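Local coordinates for protein metallo-carboxypeptidase (Pseudomonas aeruginosa, PDB 4A39) that probably acts as a zinc-dependent carboxypeptidase of the M14 family, trimming residues from the C-terminal ends of polypeptide chains, at residues S369-L372 against G373-L377; K352-D355 against D356-E359; P290-P294 against R295-L299; N334-G337 against Q338-C342; Y126-E129 against R130-R133. All coordinates share one frame; numbering follows the deposited sequence.

Interaction 1 of 5, residues S369-L372 against G373-L377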
loop_
_atom_site.group_PDB
_atom_site.type_symbol
_atom_site.label_atom_id
_atom_site.label_comp_id
_atom_site.label_asym_id
_atom_site.label_seq_id
_atom_site.Cartn_x
_atom_site.Cartn_y
_atom_site.Cartn_z
ATOM N N SER A 369 -1.633 5.860 7.931
ATOM C CA SER A 369 -1.464 4.491 7.449
ATOM C C SER A 369 -0.767 3.684 8.545
ATOM O O SER A 369 -1.146 2.550 8.837
ATOM C CB SER A 369 -0.619 4.480 6.172
ATOM O OG SER A 369 -1.270 5.196 5.130
ATOM N N LYS A 370 0.256 4.285 9.149
ATOM C CA LYS A 370 0.996 3.650 10.236
ATOM C C LYS A 370 0.054 3.341 11.394
ATOM O O LYS A 370 0.120 2.271 11.991
ATOM C CB LYS A 370 2.119 4.576 10.727
ATOM C CG LYS A 370 3.274 4.725 9.742
ATOM C CD LYS A 370 4.363 5.660 10.252
ATOM C CE LYS A 370 5.039 5.117 11.497
ATOM N NZ LYS A 370 6.207 5.972 11.859
ATOM N N ARG A 371 -0.833 4.283 11.700
ATOM C CA ARG A 371 -1.778 4.111 12.801
ATOM C C ARG A 371 -2.748 2.968 12.522
ATOM O O ARG A 371 -3.077 2.187 13.419
ATOM C CB ARG A 371 -2.560 5.411 13.042
ATOM C CG ARG A 371 -3.131 5.537 14.451
ATOM C CD ARG A 371 -4.640 5.749 14.461
ATOM N NE ARG A 371 -5.076 6.902 13.670
ATOM C CZ ARG A 371 -4.749 8.166 13.922
ATOM N NH1 ARG A 371 -3.970 8.466 14.953
ATOM N NH2 ARG A 371 -5.205 9.136 13.135
ATOM N N LEU A 372 -3.214 2.867 11.280
ATOM C CA LEU A 372 -4.138 1.796 10.927
ATOM C C LEU A 372 -3.444 0.451 11.137
ATOM O O LEU A 372 -4.068 -0.520 11.577
ATOM C CB LEU A 372 -4.602 1.932 9.472
ATOM C CG LEU A 372 -5.627 0.892 9.003
ATOM C CD1 LEU A 372 -6.952 1.083 9.732
ATOM C CD2 LEU A 372 -5.832 1.037 7.499
ATOM N N GLY A 373 -2.149 0.399 10.837
ATOM C CA GLY A 373 -1.408 -0.837 11.024
ATOM C C GLY A 373 -1.416 -1.236 12.488
ATOM O O GLY A 373 -1.558 -2.411 12.835
ATOM N N GLN A 374 -1.265 -0.248 13.361
ATOM C CA GLN A 374 -1.261 -0.517 14.788
ATOM C C GLN A 374 -2.650 -0.917 15.287
ATOM O O GLN A 374 -2.772 -1.764 16.173
ATOM C CB GLN A 374 -0.742 0.709 15.541
ATOM C CG GLN A 374 0.697 1.048 15.170
ATOM C CD GLN A 374 1.233 2.252 15.913
ATOM O OE1 GLN A 374 0.692 3.351 15.807
ATOM N NE2 GLN A 374 2.308 2.051 16.667
ATOM N N ASP A 375 -3.699 -0.326 14.716
ATOM C CA ASP A 375 -5.051 -0.663 15.144
ATOM C C ASP A 375 -5.442 -2.050 14.651
ATOM O O ASP A 375 -6.251 -2.736 15.278
ATOM C CB ASP A 375 -6.062 0.386 14.664
ATOM C CG ASP A 375 -5.887 1.725 15.365
ATOM O OD1 ASP A 375 -5.486 1.729 16.551
ATOM O OD2 ASP A 375 -6.166 2.770 14.743
ATOM N N VAL A 376 -4.869 -2.464 13.527
ATOM C CA VAL A 376 -5.149 -3.793 13.004
ATOM C C VAL A 376 -4.558 -4.816 13.977
ATOM O O VAL A 376 -5.152 -5.866 14.226
ATOM C CB VAL A 376 -4.536 -3.985 11.596
ATOM C CG1 VAL A 376 -4.472 -5.467 11.245
ATOM C CG2 VAL A 376 -5.382 -3.251 10.560
ATOM N N LEU A 377 -3.391 -4.509 14.534
ATOM C CA LEU A 377 -2.764 -5.415 15.489
ATOM C C LEU A 377 -3.672 -5.575 16.702
ATOM O O LEU A 377 -3.810 -6.674 17.234
ATOM C CB LEU A 377 -1.388 -4.893 15.918
ATOM C CG LEU A 377 -0.258 -5.117 14.908
ATOM C CD1 LEU A 377 1.032 -4.493 15.418
ATOM C CD2 LEU A 377 -0.071 -6.610 14.686
#

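Interaction 2 of 5, residues K352-D355 against D356-E359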
loop_
_atom_site.group_PDB
_atom_site.type_symbol
_atom_site.label_atom_id
_atom_site.label_comp_id
_atom_site.label_asym_id
_atom_site.label_seq_id
_atom_site.Cartn_x
_atom_site.Cartn_y
_atom_site.Cartn_z
ATOM N N LYS A 352 -7.050 9.572 -1.575
ATOM C CA LYS A 352 -7.713 10.841 -1.271
ATOM C C LYS A 352 -7.677 11.011 0.248
ATOM O O LYS A 352 -6.597 11.041 0.835
ATOM C CB LYS A 352 -9.159 10.815 -1.798
ATOM C CG LYS A 352 -9.253 10.736 -3.324
ATOM C CD LYS A 352 -10.683 10.529 -3.797
ATOM C CE LYS A 352 -10.762 10.474 -5.321
ATOM N NZ LYS A 352 -12.166 10.255 -5.782
ATOM N N ASP A 353 -8.838 11.120 0.887
ATOM C CA ASP A 353 -8.899 11.252 2.344
ATOM C C ASP A 353 -9.848 10.161 2.819
ATOM O O ASP A 353 -10.503 9.512 2.006
ATOM C CB ASP A 353 -9.469 12.630 2.730
ATOM C CG ASP A 353 -9.165 13.034 4.179
ATOM O OD1 ASP A 353 -8.666 12.213 4.971
ATOM O OD2 ASP A 353 -9.441 14.202 4.529
ATOM N N HIS A 354 -9.882 9.929 4.127
ATOM C CA HIS A 354 -10.817 8.974 4.711
ATOM C C HIS A 354 -11.899 9.961 5.132
ATOM O O HIS A 354 -11.840 10.529 6.220
ATOM C CB HIS A 354 -10.198 8.289 5.934
ATOM C CG HIS A 354 -11.111 7.313 6.613
ATOM N ND1 HIS A 354 -11.497 7.449 7.930
ATOM C CD2 HIS A 354 -11.698 6.178 6.165
ATOM C CE1 HIS A 354 -12.280 6.439 8.266
ATOM N NE2 HIS A 354 -12.418 5.654 7.212
ATOM N N ASP A 355 -12.863 10.182 4.247
ATOM C CA ASP A 355 -13.919 11.160 4.485
ATOM C C ASP A 355 -14.713 11.062 5.778
ATOM O O ASP A 355 -15.324 12.042 6.200
ATOM C CB ASP A 355 -14.864 11.204 3.283
ATOM C CG ASP A 355 -14.261 11.949 2.106
ATOM O OD1 ASP A 355 -13.112 12.427 2.235
ATOM O OD2 ASP A 355 -14.929 12.067 1.057
ATOM N N ASP A 356 -14.708 9.900 6.420
ATOM C CA ASP A 356 -15.428 9.764 7.678
ATOM C C ASP A 356 -14.797 10.673 8.736
ATOM O O ASP A 356 -15.497 11.213 9.596
ATOM C CB ASP A 356 -15.400 8.312 8.149
ATOM C CG ASP A 356 -15.897 7.352 7.088
ATOM O OD1 ASP A 356 -15.187 7.163 6.082
ATOM O OD2 ASP A 356 -17.001 6.794 7.258
ATOM N N ASN A 357 -13.475 10.829 8.666
ATOM C CA ASN A 357 -12.717 11.690 9.581
ATOM C C ASN A 357 -11.869 12.624 8.721
ATOM O O ASN A 357 -10.669 12.399 8.538
ATOM C CB ASN A 357 -11.784 10.868 10.475
ATOM C CG ASN A 357 -12.503 9.770 11.223
ATOM O OD1 ASN A 357 -13.650 9.932 11.637
ATOM N ND2 ASN A 357 -11.823 8.642 11.418
ATOM N N PRO A 358 -12.481 13.691 8.187
ATOM C CA PRO A 358 -11.783 14.657 7.334
ATOM C C PRO A 358 -10.585 15.364 7.963
ATOM O O PRO A 358 -10.668 15.893 9.073
ATOM C CB PRO A 358 -12.888 15.648 6.952
ATOM C CG PRO A 358 -14.146 14.841 7.073
ATOM C CD PRO A 358 -13.903 14.045 8.322
ATOM N N GLU A 359 -9.474 15.359 7.233
ATOM C CA GLU A 359 -8.236 16.025 7.632
ATOM C C GLU A 359 -7.633 16.502 6.304
ATOM O O GLU A 359 -6.566 16.053 5.889
ATOM C CB GLU A 359 -7.309 15.041 8.366
ATOM C CG GLU A 359 -7.844 14.657 9.752
ATOM C CD GLU A 359 -6.998 13.632 10.496
ATOM O OE1 GLU A 359 -5.773 13.535 10.246
ATOM O OE2 GLU A 359 -7.565 12.930 11.361
#

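Interaction 3 of 5, residues P290-P294 against R295-L299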
loop_
_atom_site.group_PDB
_atom_site.type_symbol
_atom_site.label_atom_id
_atom_site.label_comp_id
_atom_site.label_asym_id
_atom_site.label_seq_id
_atom_site.Cartn_x
_atom_site.Cartn_y
_atom_site.Cartn_z
ATOM N N PRO A 290 -15.518 -20.252 -3.736
ATOM C CA PRO A 290 -16.359 -21.449 -3.710
ATOM C C PRO A 290 -16.170 -22.106 -2.337
ATOM O O PRO A 290 -17.066 -22.767 -1.810
ATOM C CB PRO A 290 -15.782 -22.292 -4.840
ATOM C CG PRO A 290 -15.364 -21.252 -5.836
ATOM C CD PRO A 290 -14.683 -20.222 -4.950
ATOM N N GLY A 291 -14.992 -21.892 -1.756
ATOM C CA GLY A 291 -14.688 -22.461 -0.454
ATOM C C GLY A 291 -15.153 -21.630 0.730
ATOM O O GLY A 291 -14.866 -21.973 1.877
ATOM N N TYR A 292 -15.866 -20.540 0.464
ATOM C CA TYR A 292 -16.370 -19.672 1.524
ATOM C C TYR A 292 -17.273 -20.502 2.439
ATOM O O TYR A 292 -18.001 -21.382 1.969
ATOM C CB TYR A 292 -17.153 -18.510 0.907
ATOM C CG TYR A 292 -17.386 -17.313 1.806
ATOM C CD1 TYR A 292 -16.319 -16.636 2.407
ATOM C CD2 TYR A 292 -18.668 -16.804 1.988
ATOM C CE1 TYR A 292 -16.531 -15.477 3.157
ATOM C CE2 TYR A 292 -18.890 -15.654 2.731
ATOM C CZ TYR A 292 -17.821 -14.991 3.309
ATOM O OH TYR A 292 -18.055 -13.819 3.995
ATOM N N THR A 293 -17.217 -20.226 3.741
ATOM C CA THR A 293 -18.011 -20.960 4.727
ATOM C C THR A 293 -18.652 -20.018 5.740
ATOM O O THR A 293 -18.247 -18.865 5.871
ATOM C CB THR A 293 -17.133 -21.921 5.537
ATOM O OG1 THR A 293 -16.217 -21.153 6.332
ATOM C CG2 THR A 293 -16.349 -22.851 4.618
ATOM N N PRO A 294 -19.665 -20.503 6.477
ATOM C CA PRO A 294 -20.309 -19.645 7.476
ATOM C C PRO A 294 -19.279 -19.207 8.522
ATOM O O PRO A 294 -19.365 -18.111 9.077
ATOM C CB PRO A 294 -21.387 -20.552 8.061
ATOM C CG PRO A 294 -21.768 -21.408 6.886
ATOM C CD PRO A 294 -20.418 -21.757 6.297
ATOM N N ARG A 295 -18.303 -20.072 8.787
ATOM C CA ARG A 295 -17.252 -19.762 9.750
ATOM C C ARG A 295 -16.488 -18.520 9.313
ATOM O O ARG A 295 -16.251 -17.607 10.108
ATOM C CB ARG A 295 -16.276 -20.940 9.876
ATOM C CG ARG A 295 -14.928 -20.558 10.476
ATOM C CD ARG A 295 -13.982 -21.750 10.593
ATOM N NE ARG A 295 -12.612 -21.307 10.846
ATOM C CZ ARG A 295 -11.716 -21.066 9.894
ATOM N NH1 ARG A 295 -12.035 -21.241 8.617
ATOM N NH2 ARG A 295 -10.507 -20.626 10.217
ATOM N N LEU A 296 -16.101 -18.497 8.044
ATOM C CA LEU A 296 -15.360 -17.369 7.499
ATOM C C LEU A 296 -16.235 -16.123 7.382
ATOM O O LEU A 296 -15.756 -15.004 7.569
ATOM C CB LEU A 296 -14.760 -17.747 6.141
ATOM C CG LEU A 296 -13.627 -18.779 6.231
ATOM C CD1 LEU A 296 -13.176 -19.181 4.842
ATOM C CD2 LEU A 296 -12.462 -18.187 7.019
ATOM N N GLU A 297 -17.517 -16.320 7.086
ATOM C CA GLU A 297 -18.449 -15.201 6.962
ATOM C C GLU A 297 -18.522 -14.456 8.292
ATOM O O GLU A 297 -18.503 -13.220 8.333
ATOM C CB GLU A 297 -19.838 -15.714 6.572
ATOM C CG GLU A 297 -20.798 -14.627 6.109
ATOM C CD GLU A 297 -22.089 -15.195 5.555
ATOM O OE1 GLU A 297 -22.962 -15.588 6.356
ATOM O OE2 GLU A 297 -22.227 -15.258 4.317
ATOM N N ARG A 298 -18.600 -15.214 9.380
ATOM C CA ARG A 298 -18.677 -14.630 10.714
ATOM C C ARG A 298 -17.362 -13.967 11.115
ATOM O O ARG A 298 -17.367 -12.895 11.723
ATOM C CB ARG A 298 -19.039 -15.704 11.742
ATOM C CG ARG A 298 -19.186 -15.168 13.155
ATOM C CD ARG A 298 -19.658 -16.254 14.109
ATOM N NE ARG A 298 -18.682 -17.325 14.284
ATOM C CZ ARG A 298 -17.592 -17.226 15.036
ATOM N NH1 ARG A 298 -17.332 -16.100 15.689
ATOM N NH2 ARG A 298 -16.768 -18.261 15.143
ATOM N N LEU A 299 -16.241 -14.603 10.781
ATOM C CA LEU A 299 -14.936 -14.046 11.123
ATOM C C LEU A 299 -14.718 -12.712 10.432
ATOM O O LEU A 299 -14.152 -11.793 11.027
ATOM C CB LEU A 299 -13.806 -15.018 10.753
ATOM C CG LEU A 299 -13.542 -16.145 11.762
ATOM C CD1 LEU A 299 -12.478 -17.096 11.219
ATOM C CD2 LEU A 299 -13.085 -15.554 13.089
HETATM O O HOH W 1 -14.095 -22.634 7.125
#

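Interaction 4 of 5, residues N334-G337 against Q338-C342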
loop_
_atom_site.group_PDB
_atom_site.type_symbol
_atom_site.label_atom_id
_atom_site.label_comp_id
_atom_site.label_asym_id
_atom_site.label_seq_id
_atom_site.Cartn_x
_atom_site.Cartn_y
_atom_site.Cartn_z
ATOM N N ASN A 334 -8.277 -13.935 -2.195
ATOM C CA ASN A 334 -9.100 -15.096 -2.481
ATOM C C ASN A 334 -8.322 -16.404 -2.563
ATOM O O ASN A 334 -8.745 -17.419 -2.004
ATOM C CB ASN A 334 -9.873 -14.841 -3.767
ATOM C CG ASN A 334 -10.868 -13.710 -3.612
ATOM O OD1 ASN A 334 -11.953 -13.897 -3.061
ATOM N ND2 ASN A 334 -10.493 -12.521 -4.069
ATOM N N PHE A 335 -7.183 -16.384 -3.247
ATOM C CA PHE A 335 -6.376 -17.590 -3.384
ATOM C C PHE A 335 -5.882 -18.127 -2.050
ATOM O O PHE A 335 -6.021 -19.316 -1.767
ATOM C CB PHE A 335 -5.172 -17.340 -4.300
ATOM C CG PHE A 335 -4.270 -18.535 -4.444
ATOM C CD1 PHE A 335 -3.223 -18.745 -3.553
ATOM C CD2 PHE A 335 -4.496 -19.474 -5.448
ATOM C CE1 PHE A 335 -2.410 -19.877 -3.656
ATOM C CE2 PHE A 335 -3.689 -20.609 -5.559
ATOM C CZ PHE A 335 -2.646 -20.808 -4.660
ATOM N N VAL A 336 -5.288 -17.258 -1.238
ATOM C CA VAL A 336 -4.762 -17.679 0.057
ATOM C C VAL A 336 -5.900 -18.094 0.978
ATOM O O VAL A 336 -5.838 -19.139 1.634
ATOM C CB VAL A 336 -3.944 -16.543 0.720
ATOM C CG1 VAL A 336 -3.402 -16.997 2.070
ATOM C CG2 VAL A 336 -2.792 -16.143 -0.191
ATOM N N GLY A 337 -6.947 -17.278 1.014
ATOM C CA GLY A 337 -8.086 -17.580 1.859
ATOM C C GLY A 337 -8.671 -18.956 1.601
ATOM O O GLY A 337 -9.018 -19.675 2.540
ATOM N N GLN A 338 -8.782 -19.327 0.330
ATOM C CA GLN A 338 -9.347 -20.622 -0.026
ATOM C C GLN A 338 -8.357 -21.766 0.124
ATOM O O GLN A 338 -8.708 -22.838 0.611
ATOM C CB GLN A 338 -9.874 -20.596 -1.460
ATOM C CG GLN A 338 -10.600 -21.873 -1.854
ATOM C CD GLN A 338 -11.401 -21.705 -3.123
ATOM O OE1 GLN A 338 -10.925 -22.002 -4.220
ATOM N NE2 GLN A 338 -12.618 -21.204 -2.984
ATOM N N THR A 339 -7.117 -21.538 -0.286
ATOM C CA THR A 339 -6.102 -22.581 -0.204
ATOM C C THR A 339 -5.821 -22.994 1.231
ATOM O O THR A 339 -5.573 -24.171 1.509
ATOM C CB THR A 339 -4.786 -22.120 -0.867
ATOM O OG1 THR A 339 -5.030 -21.826 -2.248
ATOM C CG2 THR A 339 -3.724 -23.211 -0.773
ATOM N N TYR A 340 -5.891 -22.032 2.147
ATOM C CA TYR A 340 -5.610 -22.305 3.551
ATOM C C TYR A 340 -6.816 -22.236 4.486
ATOM O O TYR A 340 -6.677 -22.454 5.694
ATOM C CB TYR A 340 -4.496 -21.365 4.025
ATOM C CG TYR A 340 -3.202 -21.628 3.289
ATOM C CD1 TYR A 340 -2.382 -22.696 3.650
ATOM C CD2 TYR A 340 -2.846 -20.873 2.173
ATOM C CE1 TYR A 340 -1.244 -23.012 2.914
ATOM C CE2 TYR A 340 -1.707 -21.181 1.426
ATOM C CZ TYR A 340 -0.915 -22.251 1.802
ATOM O OH TYR A 340 0.198 -22.577 1.062
ATOM N N ASP A 341 -7.991 -21.962 3.920
ATOM C CA ASP A 341 -9.234 -21.876 4.691
ATOM C C ASP A 341 -9.054 -20.936 5.883
ATOM O O ASP A 341 -9.393 -21.277 7.019
ATOM C CB ASP A 341 -9.637 -23.270 5.184
ATOM C CG ASP A 341 -11.007 -23.288 5.843
ATOM O OD1 ASP A 341 -11.853 -22.435 5.497
ATOM O OD2 ASP A 341 -11.234 -24.170 6.704
ATOM N N CYS A 342 -8.537 -19.740 5.617
ATOM C CA CYS A 342 -8.294 -18.776 6.683
ATOM C C CYS A 342 -8.973 -17.450 6.420
ATOM O O CYS A 342 -9.365 -17.149 5.292
ATOM C CB CYS A 342 -6.789 -18.517 6.824
ATOM S SG CYS A 342 -6.040 -17.723 5.363
#

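Interaction 5 of 5, residues Y126-E129 against R130-R133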
loop_
_atom_site.group_PDB
_atom_site.type_symbol
_atom_site.label_atom_id
_atom_site.label_comp_id
_atom_site.label_asym_id
_atom_site.label_seq_id
_atom_site.Cartn_x
_atom_site.Cartn_y
_atom_site.Cartn_z
ATOM N N TYR A 126 7.322 6.052 -0.215
ATOM C CA TYR A 126 8.061 5.175 0.684
ATOM C C TYR A 126 9.235 4.673 -0.153
ATOM O O TYR A 126 9.067 3.813 -1.017
ATOM C CB TYR A 126 7.200 3.995 1.146
ATOM C CG TYR A 126 7.693 3.403 2.445
ATOM C CD1 TYR A 126 8.858 2.636 2.490
ATOM C CD2 TYR A 126 7.050 3.696 3.645
ATOM C CE1 TYR A 126 9.374 2.183 3.705
ATOM C CE2 TYR A 126 7.556 3.252 4.866
ATOM C CZ TYR A 126 8.717 2.499 4.890
ATOM O OH TYR A 126 9.230 2.082 6.098
ATOM N N SER A 127 10.418 5.232 0.086
ATOM C CA SER A 127 11.608 4.857 -0.676
ATOM C C SER A 127 12.187 3.516 -0.250
ATOM O O SER A 127 11.855 2.991 0.810
ATOM C CB SER A 127 12.694 5.923 -0.524
ATOM O OG SER A 127 13.234 5.911 0.786
ATOM N N ARG A 128 13.061 2.961 -1.082
ATOM C CA ARG A 128 13.684 1.692 -0.742
ATOM C C ARG A 128 14.715 1.951 0.352
ATOM O O ARG A 128 15.095 1.036 1.089
ATOM C CB ARG A 128 14.357 1.064 -1.966
ATOM C CG ARG A 128 13.431 0.783 -3.147
ATOM C CD ARG A 128 12.278 -0.126 -2.751
ATOM N NE ARG A 128 11.172 0.626 -2.157
ATOM C CZ ARG A 128 10.352 0.144 -1.227
ATOM N NH1 ARG A 128 10.504 -1.093 -0.770
ATOM N NH2 ARG A 128 9.369 0.902 -0.756
ATOM N N GLU A 129 15.188 3.195 0.446
ATOM C CA GLU A 129 16.152 3.533 1.486
ATOM C C GLU A 129 15.422 3.470 2.815
ATOM O O GLU A 129 15.964 2.974 3.801
ATOM C CB GLU A 129 16.768 4.923 1.254
ATOM C CG GLU A 129 17.675 4.968 0.024
ATOM C CD GLU A 129 18.549 6.210 -0.060
ATOM O OE1 GLU A 129 18.036 7.330 0.149
ATOM O OE2 GLU A 129 19.757 6.063 -0.355
ATOM N N ARG A 130 14.179 3.948 2.835
ATOM C CA ARG A 130 13.386 3.906 4.056
ATOM C C ARG A 130 13.070 2.442 4.349
ATOM O O ARG A 130 13.003 2.030 5.507
ATOM C CB ARG A 130 12.085 4.705 3.895
ATOM C CG ARG A 130 11.382 4.951 5.220
ATOM C CD ARG A 130 10.098 5.755 5.083
ATOM N NE ARG A 130 9.556 6.071 6.401
ATOM C CZ ARG A 130 9.904 7.131 7.124
ATOM N NH1 ARG A 130 10.791 8.000 6.654
ATOM N NH2 ARG A 130 9.385 7.311 8.332
ATOM N N HIS A 131 12.879 1.657 3.289
ATOM C CA HIS A 131 12.586 0.233 3.431
ATOM C C HIS A 131 13.742 -0.444 4.157
ATOM O O HIS A 131 13.537 -1.255 5.065
ATOM C CB HIS A 131 12.406 -0.419 2.054
ATOM C CG HIS A 131 12.271 -1.909 2.103
ATOM N ND1 HIS A 131 11.093 -2.541 2.439
ATOM C CD2 HIS A 131 13.176 -2.893 1.884
ATOM C CE1 HIS A 131 11.277 -3.850 2.427
ATOM N NE2 HIS A 131 12.534 -4.090 2.094
ATOM N N ALA A 132 14.963 -0.113 3.747
ATOM C CA ALA A 132 16.142 -0.697 4.369
ATOM C C ALA A 132 16.169 -0.351 5.849
ATOM O O ALA A 132 16.471 -1.202 6.687
ATOM C CB ALA A 132 17.403 -0.196 3.680
ATOM N N ARG A 133 15.847 0.898 6.176
ATOM C CA ARG A 133 15.838 1.327 7.567
ATOM C C ARG A 133 14.770 0.583 8.368
ATOM O O ARG A 133 14.986 0.235 9.531
ATOM C CB ARG A 133 15.608 2.836 7.663
ATOM C CG ARG A 133 16.778 3.666 7.147
ATOM C CD ARG A 133 16.698 5.117 7.618
ATOM N NE ARG A 133 15.570 5.847 7.046
ATOM C CZ ARG A 133 15.508 6.268 5.786
ATOM N NH1 ARG A 133 16.513 6.035 4.950
ATOM N NH2 ARG A 133 14.443 6.935 5.363
#

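Interaction 1 of 5, residues S369-L372 against G373-L377
Four successive i to i+4 bonds join the backbone of one unbroken alpha-helix, Asp375 N reaching Arg371 O at 2.9 Å. Val376 N likewise reaches Leu372 O at 2.9 Å. The same four-residue spacing sets the side-chain pairs. Arg371 and Asp375 run side by side and point the same way, their guanidinium and carboxylate planes only 19° apart. What touches is not charge on charge: Arg371 CD lies 3.4 Å from Asp375 OD2, whereas Arg371 NE stays 4.4 Å from Asp375 OD2, too far for a salt bridge. The arginine chain, bent at chi2 and chi3, carries its NH2 instead to a salt bridge with Glu312. Lys370 likewise turns its amine away, to Glu191 and Glu195 of helix 185-196. Along the buried flank, Leu372 and Val376 meet loosely through Leu372 CG and Val376 CG2 at 4.4 Å. Val376 CG2 sits 3.2 Å from Leu372 O, a place it owes to the valine rotamer with CG1 anti to the backbone N (chi1 163°). Ser369 and Leu372 both rest on Met349 of strand 343-350, while Val376 packs on Phe189 of helix 185-196. The arrangement is that of an amphipathic helix laid against the mixed sheet of an alpha/beta zinc carboxypeptidase domain, with Lys370 and Arg371 of its polar flank reaching acids on neighbouring elements.

Interaction 2 of 5, residues K352-D355 against D356-E359
A type I beta turn from His354 to Asn357 reverses the chain in the loop between strand 343-350 and helix 366-383, where Asp353 receives the returning backbone of Glu359. The turn is closed by Asn357 N donating to His354 O at 3.0 Å. Outside it, Asp353 OD2 accepts from Glu359 N at 2.9 Å through its syn lone pair, and the bond is nearly straight at 171°. Asp353 OD1 takes the neighbouring amide, His354 N, at 2.7 Å from above the carboxylate plane, and also forms a salt bridge with Arg368. Among the turn's side chains, Asp356 OD1 sits over one face of the His354 imidazole, displaced toward the rim, 3.3 Å from NE2, but the angle is poor for a hydrogen bond; this oxygen is instead bonded to His280. At the ring edge, Asn357 ND2 lies in plane, 3.7 Å from His354 ND1, its amide turned 70° from the ring and its N-H given to Glu312. His354 ND1 is buried by the contact and has no partner in the model. The chemistry thus implies a loop in which one carboxylate joins two backbone amides to an arginine, a cation that would probably favour its ionised form.

Interaction 3 of 5, residues P290-P294 against R295-L299
The Tyr292 ring meets the first turn of the helix at a slant, presenting neither a clear face nor an edge to Leu296 CB and Glu297 CA. Tyr292 CE1 lies 4.1 Å from Leu296 CB, and Tyr292 OH comes to 3.3 Å from Glu297 CA before its hydroxyl bonds to Glu300 further along the helix. The Glu297 side chain runs across the tyrosine at about a right angle, with its carboxylate plane 63° from the ring. The second flat group, the Arg295 guanidinium, has Leu299 CD1 over one face, offset toward the rim, and water 1 in plane at its edge.

In sequence between these two residues comes the N-cap of helix 294-308. Thr293 OG1 occupies the crowded position between its own N and carbonyl carbon (chi1 66°), which aims the oxygen at the start of the helix, where it accepts from Leu296 N at 3.2 Å with an N-H...O angle of 163°. Its backbone carbonyl takes the N-H of Glu297, and Pro294, the first helical residue, follows by accepting from Arg298 N. Thr293 OG1 is held again by water 1 at 2.7 Å; the water in turn accepts from Arg295 NH1 at 2.9 Å, a bridge from cap to guanidinium. Arg295 extends fully from CG to NE to reach it, and its NH2 donates to Leu387 O near the C-terminal end of the chain.

Interaction 4 of 5, residues N334-G337 against Q338-C342
Regular alpha-helical bonds run from Asn334-Gly337 into Gln338-Cys342 until the chain turns off: Gln338 N meets Asn334 O, and Tyr340 N meets Val336 O at 2.9 Å. Phe335 O is gripped twice, by Thr339 N at 2.9 Å and by Thr339 OG1 at 2.7 Å, the two donors arriving from opposite faces of the carbonyl plane, the hydroxyl 35° above it. Thr339 has OG1 beside its own backbone N (chi1 -60°), which folds the hydroxyl back along the helix. There the oxygen also lies over the centre of the Phe335 ring, 3.4 Å above its plane, while CG2 of the same threonine lies over one face of Tyr340. The threonine branches thus fit between two aromatic rings.

The chain then leaves the helical conformation: Asp341 takes a positive phi of 51°, and Cys342 N donates to Gly337 O at 3.1 Å, in the carbonyl plane and on a lone pair; this bond from i+5 to i belongs to the C-terminal exit of helix 332-340 into strand 343-350. Cys342 SG turns back toward the last turn, 4.3 Å from Val336 CG1, a methyl that also meets Tyr340 CD2 at 3.9 Å. Val336 and Tyr340 both pack on Met261 of helix 252-264, and Phe335 touches Gln258 there. At the other end, the Asn334 side chain comes within about 5 Å of the bound (2-guanidinoethylmercapto)succinic acid.

Interaction 5 of 5, residues Y126-E129 against R130-R133
Arg130 lays its aliphatic chain across one face of the Tyr126 ring in a CH-pi contact, CD standing 3.7 Å from the ring centroid and 18° off the normal. Guanidinium and ring planes are perpendicular, and Tyr126 CE2 lies in plane at the edge of the guanidinium. The arginine reaches this place because CG is anti to its backbone N (chi1 -167°) and the chain stays extended to NE. A second pair, Arg128 and His131, lies beside the first: Arg128 bends at chi2 and chi3 so that its guanidinium crosses His131, with NH1 3.5 Å from His131 CG and the planes 31° apart. Arg128 NH2 also folds back to donate to Tyr126 O at 2.9 Å, from above the carbonyl plane.

Both pairs are built on the N-cap of helix 128-138. Ser127 OG accepts from Arg130 N at 3.0 Å, and Ser127 O takes His131 N at the same distance of 3.0 Å, which fixes the residues whose side chains make the contacts. Farther along, the Arg133 guanidinium places one face over Glu129 O and Arg130 CA, without a hydrogen bond to that carbonyl.

An outer shell of acids holds the polar ends. Glu191 of helix 185-196 takes Tyr126 OH and Arg130 NE on one carboxylate oxygen, while Glu187 pairs with Arg128 NH2 and His131 ND1; Glu159 receives His131 NE2.

How the interactions relate
Interaction 3 is the surface contact; interactions 1, 2, 4 and 5 are partly buried. Interactions 3 and 5 are both helix N-caps, one by threonine with a water, the other by serine, next to an aromatic-arginine pair backed by acids. Interaction 4 is the opposite case, a helix C-terminus, and it touches interaction 3: Arg295 NH1 makes a salt bridge with Asp341 OD1 at 3.3 Å, and Leu296 packs on the same aspartate, joining helices 294-308 and 332-340. Interaction 1 is mid-helix. It and interaction 5 both send basic side chains to Glu191 on helix 185-196, whereas interactions 1 and 2 share Glu312, through Arg371 and Asn357. Interaction 2 alone lacks regular structure and uses a carboxylate, besides its turn bond, to tie its loop.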